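Local atomic coordinates of Bd3459 (PDB entry 5CEC), a protein that probably acts as a serine-type D-Ala-D-Ala carboxypeptidase or endopeptidase of the S13 family on cell walls during predation, and is bound by the ankyrin-repeat immunity protein Bd3460. Residues F90-H95 with H107-D113; F141-L147 with V174-L178. The protein carries 1 engineered substitution. One frame throughout, in Å; residues are numbered along the deposited sequence.

In the fold
The two contacts are neighbours in one mixed beta sheet and its helical cover, with centres about 10 Å apart. Interaction 1 pairs strands 91-98 and 104-109 of a beta hairpin. Strand 135-141 runs parallel beside strand 104-109, and the loop after it enters interaction 2, where it packs on helix 167-182. The two contacts touch directly. Arg112 N lies 2.8 Å from Asn144 O and Gly110 N lies 2.9 Å from Asp142 OD1, both probable hydrogen bonds. Ile108, from the hairpin, also packs on Phe141 and Phe145. A bound sulfate ion, probably a crystallisation additive, lies about 3 Å from the side chain of His95 (nearest atoms).

Interaction 1 of 2, residues F90-H95 with H107-D113; sequences FKTKLH and HIEGSRD
Lys93 and Glu109 form a hydrogen-bonded pair in an antiparallel beta hairpin, as do His95 and His107. Leu94 and Ile108 make the non-hydrogen-bonded pair between them. The strand axes come within 4.7 Å at 157°. Lys93 N bonds to Glu109 O (3.0 Å) and Glu109 N to Lys93 O; His95 N bonds to His107 O and His107 N to His95 O. Past Glu109 the pairing ends, and Gly110 to Asp113 continue as loop.

On the face carrying His95 and Glu109, the histidine NE2 donates to Glu109 OE1 at 2.7 Å. OE1 uses its anti lone pair and lies in the ring plane, with ring and carboxylate nearly coplanar at 13°. Glu109 CG is anti to the backbone N (chi1 173°), and the extended chain beyond it carries OE1 to the imidazole. Lys93 runs alongside, with Lys93 CD 3.6 Å from Glu109 OE1. Its ammonium is not in contact but may favour a charged carboxylate. On the face of Leu94 and Ile108, Thr92 CG2 meets Ile108 CG2. Ser111 O sits at the edge of the Phe90 ring, 3.3 Å from CD2. Two waters bind Thr92 OG1; one also binds Ser111 N, the other lies 2.8 Å from Asp113 OD2.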
loop_
_atom_site.group_PDB
_atom_site.type_symbol
_atom_site.label_atom_id
_atom_site.label_comp_id
_atom_site.label_asym_id
_atom_site.label_seq_id
_atom_site.Cartn_x
_atom_site.Cartn_y
_atom_site.Cartn_z
ATOM N N PHE A 90 -17.988 2.826 12.242
ATOM C CA PHE A 90 -18.136 4.245 12.430
ATOM C C PHE A 90 -19.562 4.577 12.033
ATOM O O PHE A 90 -19.955 4.373 10.882
ATOM C CB PHE A 90 -17.128 4.977 11.545
ATOM C CG PHE A 90 -15.704 4.754 11.997
ATOM C CD1 PHE A 90 -14.964 3.661 11.564
ATOM C CD2 PHE A 90 -15.115 5.628 12.898
ATOM C CE1 PHE A 90 -13.672 3.437 12.029
ATOM C CE2 PHE A 90 -13.823 5.403 13.379
ATOM C CZ PHE A 90 -13.097 4.315 12.927
ATOM N N LYS A 91 -20.320 5.104 12.989
ATOM C CA LYS A 91 -21.786 5.285 12.827
ATOM C C LYS A 91 -22.079 6.755 12.564
ATOM O O LYS A 91 -22.318 7.532 13.504
ATOM C CB LYS A 91 -22.511 4.753 14.062
ATOM C CG LYS A 91 -22.229 3.289 14.301
ATOM C CD LYS A 91 -22.805 2.823 15.631
ATOM C CE LYS A 91 -22.106 1.576 16.143
ATOM N NZ LYS A 91 -20.621 1.739 16.330
ATOM N N THR A 92 -22.013 7.154 11.292
ATOM C CA THR A 92 -22.329 8.536 10.901
ATOM C C THR A 92 -23.853 8.669 10.967
ATOM O O THR A 92 -24.578 7.805 10.466
ATOM C CB THR A 92 -21.814 8.819 9.479
ATOM O OG1 THR A 92 -20.401 8.594 9.448
ATOM C CG2 THR A 92 -22.097 10.244 9.054
ATOM N N LYS A 93 -24.332 9.716 11.641
ATOM C CA LYS A 93 -25.759 9.922 11.810
ATOM C C LYS A 93 -26.237 11.103 10.980
ATOM O O LYS A 93 -25.573 12.131 10.879
ATOM C CB LYS A 93 -26.073 10.116 13.295
ATOM C CG LYS A 93 -25.808 8.865 14.109
ATOM C CD LYS A 93 -26.053 9.106 15.596
ATOM C CE LYS A 93 -26.184 7.778 16.338
ATOM N NZ LYS A 93 -26.621 7.965 17.745
ATOM N N LEU A 94 -27.359 10.920 10.311
ATOM C CA LEU A 94 -27.995 11.982 9.560
ATOM C C LEU A 94 -29.306 12.282 10.281
ATOM O O LEU A 94 -30.149 11.406 10.463
ATOM C CB LEU A 94 -28.264 11.530 8.140
ATOM C CG LEU A 94 -27.142 11.765 7.122
ATOM C CD1 LEU A 94 -25.951 10.907 7.421
ATOM C CD2 LEU A 94 -27.696 11.494 5.734
ATOM N N HIS A 95 -29.492 13.529 10.632
ATOM C CA HIS A 95 -30.710 14.005 11.265
ATOM C C HIS A 95 -31.535 14.670 10.184
ATOM O O HIS A 95 -31.122 15.693 9.667
ATOM C CB HIS A 95 -30.343 14.966 12.385
ATOM C CG HIS A 95 -29.507 14.335 13.447
ATOM N ND1 HIS A 95 -30.075 13.746 14.552
ATOM C CD2 HIS A 95 -28.167 14.151 13.566
ATOM C CE1 HIS A 95 -29.123 13.265 15.331
ATOM N NE2 HIS A 95 -27.956 13.493 14.756
ATOM N N HIS A 107 -28.744 17.299 8.947
ATOM C CA HIS A 107 -27.539 17.571 9.720
ATOM C C HIS A 107 -26.730 16.292 9.852
ATOM O O HIS A 107 -27.261 15.285 10.312
ATOM C CB HIS A 107 -27.838 18.099 11.121
ATOM C CG HIS A 107 -26.618 18.254 11.984
ATOM N ND1 HIS A 107 -25.705 19.273 11.810
ATOM C CD2 HIS A 107 -26.156 17.511 13.018
ATOM C CE1 HIS A 107 -24.763 19.171 12.730
ATOM N NE2 HIS A 107 -24.997 18.100 13.456
ATOM N N ILE A 108 -25.461 16.317 9.444
ATOM C CA ILE A 108 -24.554 15.179 9.611
ATOM C C ILE A 108 -23.799 15.262 10.948
ATOM O O ILE A 108 -23.014 16.184 11.182
ATOM C CB ILE A 108 -23.550 15.063 8.460
ATOM C CG1 ILE A 108 -24.274 14.920 7.104
ATOM C CG2 ILE A 108 -22.638 13.874 8.693
ATOM C CD1 ILE A 108 -23.357 14.990 5.904
ATOM N N GLU A 109 -24.099 14.324 11.831
ATOM C CA GLU A 109 -23.401 14.134 13.074
ATOM C C GLU A 109 -22.315 13.113 12.786
ATOM O O GLU A 109 -22.584 11.915 12.620
ATOM C CB GLU A 109 -24.392 13.665 14.158
ATOM C CG GLU A 109 -23.717 13.263 15.467
ATOM C CD GLU A 109 -24.686 12.724 16.511
ATOM O OE1 GLU A 109 -25.899 12.644 16.235
ATOM O OE2 GLU A 109 -24.227 12.342 17.612
ATOM N N GLY A 110 -21.078 13.596 12.659
ATOM C CA GLY A 110 -20.010 12.727 12.207
ATOM C C GLY A 110 -19.559 11.688 13.216
ATOM O O GLY A 110 -19.819 11.800 14.408
ATOM N N SER A 111 -18.878 10.677 12.704
ATOM C CA SER A 111 -18.315 9.608 13.483
ATOM C C SER A 111 -16.778 9.552 13.428
ATOM O O SER A 111 -16.189 8.615 13.956
ATOM C CB SER A 111 -18.852 8.259 12.987
ATOM O OG SER A 111 -18.494 8.061 11.636
ATOM N N ARG A 112 -16.152 10.486 12.704
ATOM C CA ARG A 112 -14.716 10.438 12.399
ATOM C C ARG A 112 -14.322 9.208 11.587
ATOM O O ARG A 112 -13.179 8.776 11.572
ATOM C CB ARG A 112 -13.854 10.571 13.655
ATOM C CG ARG A 112 -14.221 11.780 14.500
ATOM C CD ARG A 112 -13.119 12.139 15.501
ATOM N NE ARG A 112 -11.959 12.723 14.830
ATOM C CZ ARG A 112 -11.844 13.990 14.451
ATOM N NH1 ARG A 112 -12.822 14.877 14.700
ATOM N NH2 ARG A 112 -10.733 14.368 13.820
ATOM N N ASP A 113 -15.279 8.700 10.802
ATOM C CA ASP A 113 -14.996 7.623 9.828
ATOM C C ASP A 113 -13.771 8.095 9.024
ATOM O O ASP A 113 -13.823 9.154 8.391
ATOM C CB ASP A 113 -16.245 7.424 8.946
ATOM C CG ASP A 113 -16.103 6.359 7.895
ATOM O OD1 ASP A 113 -14.985 5.944 7.531
ATOM O OD2 ASP A 113 -17.181 5.935 7.427
HETATM O O HOH W 1 -18.549 10.708 9.803
HETATM O O HOH W 2 -19.833 6.312 8.316
#

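Interaction 2 of 2, residues F141-L147 with V174-L178; sequences FDENFLL and VRATL
Phe141 reaches from the end of strand 135-141 to helix 167-182, where its ring meets Val174, Arg175 and Leu178. From CB, the side chain leaves with CG between the backbone N and the carbonyl carbon (chi1 65°), and this carries the ring to the helix. Phe141 CG is 4.2 Å from Leu178 CD1. The two long edges of the ring then part company. Phe141 CD1 comes to 3.5 Å from Leu178 CD1, with CE1 just beyond it. CD2 and CE2 lie against Val174 CG1, which stands over one face of the ring, offset toward its rim, in a CH-pi contact. At the tip, Phe141 CZ is 3.8 Å from Arg175 N.

Val174 CG1 also touches Phe145 CD2 at 3.8 Å, obliquely, so one methyl meets both rings. Leu178 CD2 meets the edge of the Phe145 ring and lies 3.7 Å from Leu147 CD2. That leucine branch also packs on Thr177 CG2. The loop between these side chains is shaped by a type I turn from Asp142 to Phe145. Asp142 OD1 accepts from Asn144 N at 3.0 Å, from above the carboxylate plane. This is apolar packing of helix 167-182 on the end of mixed-sheet strand 135-141 and its Asx-turn loop.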
loop_
_atom_site.group_PDB
_atom_site.type_symbol
_atom_site.label_atom_id
_atom_site.label_comp_id
_atom_site.label_asym_id
_atom_site.label_seq_id
_atom_site.Cartn_x
_atom_site.Cartn_y
_atom_site.Cartn_z
ATOM N N PHE A 141 -23.218 20.044 9.033
ATOM C CA PHE A 141 -22.311 18.986 9.459
ATOM C C PHE A 141 -21.482 19.471 10.636
ATOM O O PHE A 141 -21.235 20.677 10.768
ATOM C CB PHE A 141 -21.398 18.539 8.314
ATOM C CG PHE A 141 -20.452 19.622 7.846
ATOM C CD1 PHE A 141 -20.854 20.573 6.920
ATOM C CD2 PHE A 141 -19.185 19.733 8.389
ATOM C CE1 PHE A 141 -20.014 21.593 6.547
ATOM C CE2 PHE A 141 -18.364 20.760 8.022
ATOM C CZ PHE A 141 -18.770 21.681 7.106
ATOM N N ASP A 142 -21.065 18.533 11.486
ATOM C CA ASP A 142 -20.268 18.877 12.671
ATOM C C ASP A 142 -18.784 18.542 12.463
ATOM O O ASP A 142 -18.328 18.156 11.381
ATOM C CB ASP A 142 -20.857 18.251 13.955
ATOM C CG ASP A 142 -20.682 16.758 14.055
ATOM O OD1 ASP A 142 -19.894 16.145 13.295
ATOM O OD2 ASP A 142 -21.361 16.184 14.946
ATOM N N GLU A 143 -18.022 18.768 13.523
ATOM C CA GLU A 143 -16.577 18.676 13.484
ATOM C C GLU A 143 -16.045 17.254 13.467
ATOM O O GLU A 143 -14.857 17.042 13.294
ATOM C CB GLU A 143 -15.935 19.480 14.627
ATOM C CG GLU A 143 -16.172 18.926 16.024
ATOM C CD GLU A 143 -17.421 19.429 16.721
ATOM O OE1 GLU A 143 -18.478 19.682 16.083
ATOM O OE2 GLU A 143 -17.359 19.516 17.955
ATOM N N ASN A 144 -16.939 16.270 13.553
ATOM C CA ASN A 144 -16.525 14.896 13.431
ATOM C C ASN A 144 -16.821 14.311 12.072
ATOM O O ASN A 144 -16.535 13.147 11.852
ATOM C CB ASN A 144 -17.158 14.064 14.539
ATOM C CG ASN A 144 -16.650 14.466 15.893
ATOM O OD1 ASN A 144 -15.446 14.628 16.075
ATOM N ND2 ASN A 144 -17.556 14.591 16.849
ATOM N N PHE A 145 -17.394 15.125 11.173
ATOM C CA PHE A 145 -17.642 14.673 9.809
ATOM C C PHE A 145 -16.399 14.957 8.984
ATOM O O PHE A 145 -16.175 16.081 8.534
ATOM C CB PHE A 145 -18.867 15.342 9.195
ATOM C CG PHE A 145 -19.126 14.915 7.769
ATOM C CD1 PHE A 145 -19.212 13.565 7.443
ATOM C CD2 PHE A 145 -19.197 15.865 6.741
ATOM C CE1 PHE A 145 -19.430 13.174 6.121
ATOM C CE2 PHE A 145 -19.417 15.478 5.431
ATOM C CZ PHE A 145 -19.519 14.139 5.111
ATOM N N LEU A 146 -15.565 13.941 8.865
ATOM C CA LEU A 146 -14.345 14.022 8.085
ATOM C C LEU A 146 -14.661 13.586 6.680
ATOM O O LEU A 146 -15.231 12.519 6.464
ATOM C CB LEU A 146 -13.240 13.182 8.677
ATOM C CG LEU A 146 -12.987 13.390 10.172
ATOM C CD1 LEU A 146 -11.960 12.381 10.681
ATOM C CD2 LEU A 146 -12.570 14.831 10.479
ATOM N N LEU A 147 -14.383 14.454 5.724
ATOM C CA LEU A 147 -14.651 14.202 4.314
ATOM C C LEU A 147 -13.436 14.623 3.520
ATOM O O LEU A 147 -13.032 15.817 3.562
ATOM C CB LEU A 147 -15.872 14.983 3.843
ATOM C CG LEU A 147 -16.220 14.861 2.373
ATOM C CD1 LEU A 147 -16.694 13.453 2.038
ATOM C CD2 LEU A 147 -17.286 15.877 2.010
ATOM N N VAL A 174 -14.200 21.055 4.441
ATOM C CA VAL A 174 -15.311 20.095 4.293
ATOM C C VAL A 174 -16.467 20.757 3.559
ATOM O O VAL A 174 -17.048 20.143 2.668
ATOM C CB VAL A 174 -15.742 19.527 5.652
ATOM C CG1 VAL A 174 -16.986 18.678 5.520
ATOM C CG2 VAL A 174 -14.606 18.680 6.218
ATOM N N ARG A 175 -16.781 22.003 3.908
ATOM C CA ARG A 175 -17.846 22.720 3.229
ATOM C C ARG A 175 -17.556 22.843 1.740
ATOM O O ARG A 175 -18.445 22.613 0.923
ATOM C CB ARG A 175 -18.111 24.090 3.851
ATOM C CG ARG A 175 -19.165 24.915 3.123
ATOM C CD ARG A 175 -19.509 26.168 3.902
ATOM N NE ARG A 175 -20.442 27.022 3.173
ATOM C CZ ARG A 175 -20.130 27.921 2.244
ATOM N NH1 ARG A 175 -18.868 28.157 1.893
ATOM N NH2 ARG A 175 -21.105 28.611 1.667
ATOM N N ALA A 176 -16.318 23.199 1.412
ATOM C CA ALA A 176 -15.921 23.302 0.036
ATOM C C ALA A 176 -16.017 21.984 -0.718
ATOM O O ALA A 176 -16.445 21.973 -1.857
ATOM C CB ALA A 176 -14.525 23.884 -0.095
ATOM N N THR A 177 -15.619 20.885 -0.085
ATOM C CA THR A 177 -15.714 19.582 -0.713
ATOM C C THR A 177 -17.182 19.152 -0.876
ATOM O O THR A 177 -17.554 18.585 -1.902
ATOM C CB THR A 177 -14.943 18.535 0.120
ATOM O OG1 THR A 177 -13.590 18.970 0.266
ATOM C CG2 THR A 177 -14.987 17.148 -0.521
ATOM N N LEU A 178 -18.012 19.438 0.129
ATOM C CA LEU A 178 -19.439 19.179 0.007
ATOM C C LEU A 178 -20.030 19.954 -1.164
ATOM O O LEU A 178 -20.786 19.408 -1.939
ATOM C CB LEU A 178 -20.175 19.502 1.295
ATOM C CG LEU A 178 -20.054 18.475 2.435
ATOM C CD1 LEU A 178 -20.604 19.061 3.727
ATOM C CD2 LEU A 178 -20.758 17.172 2.071
#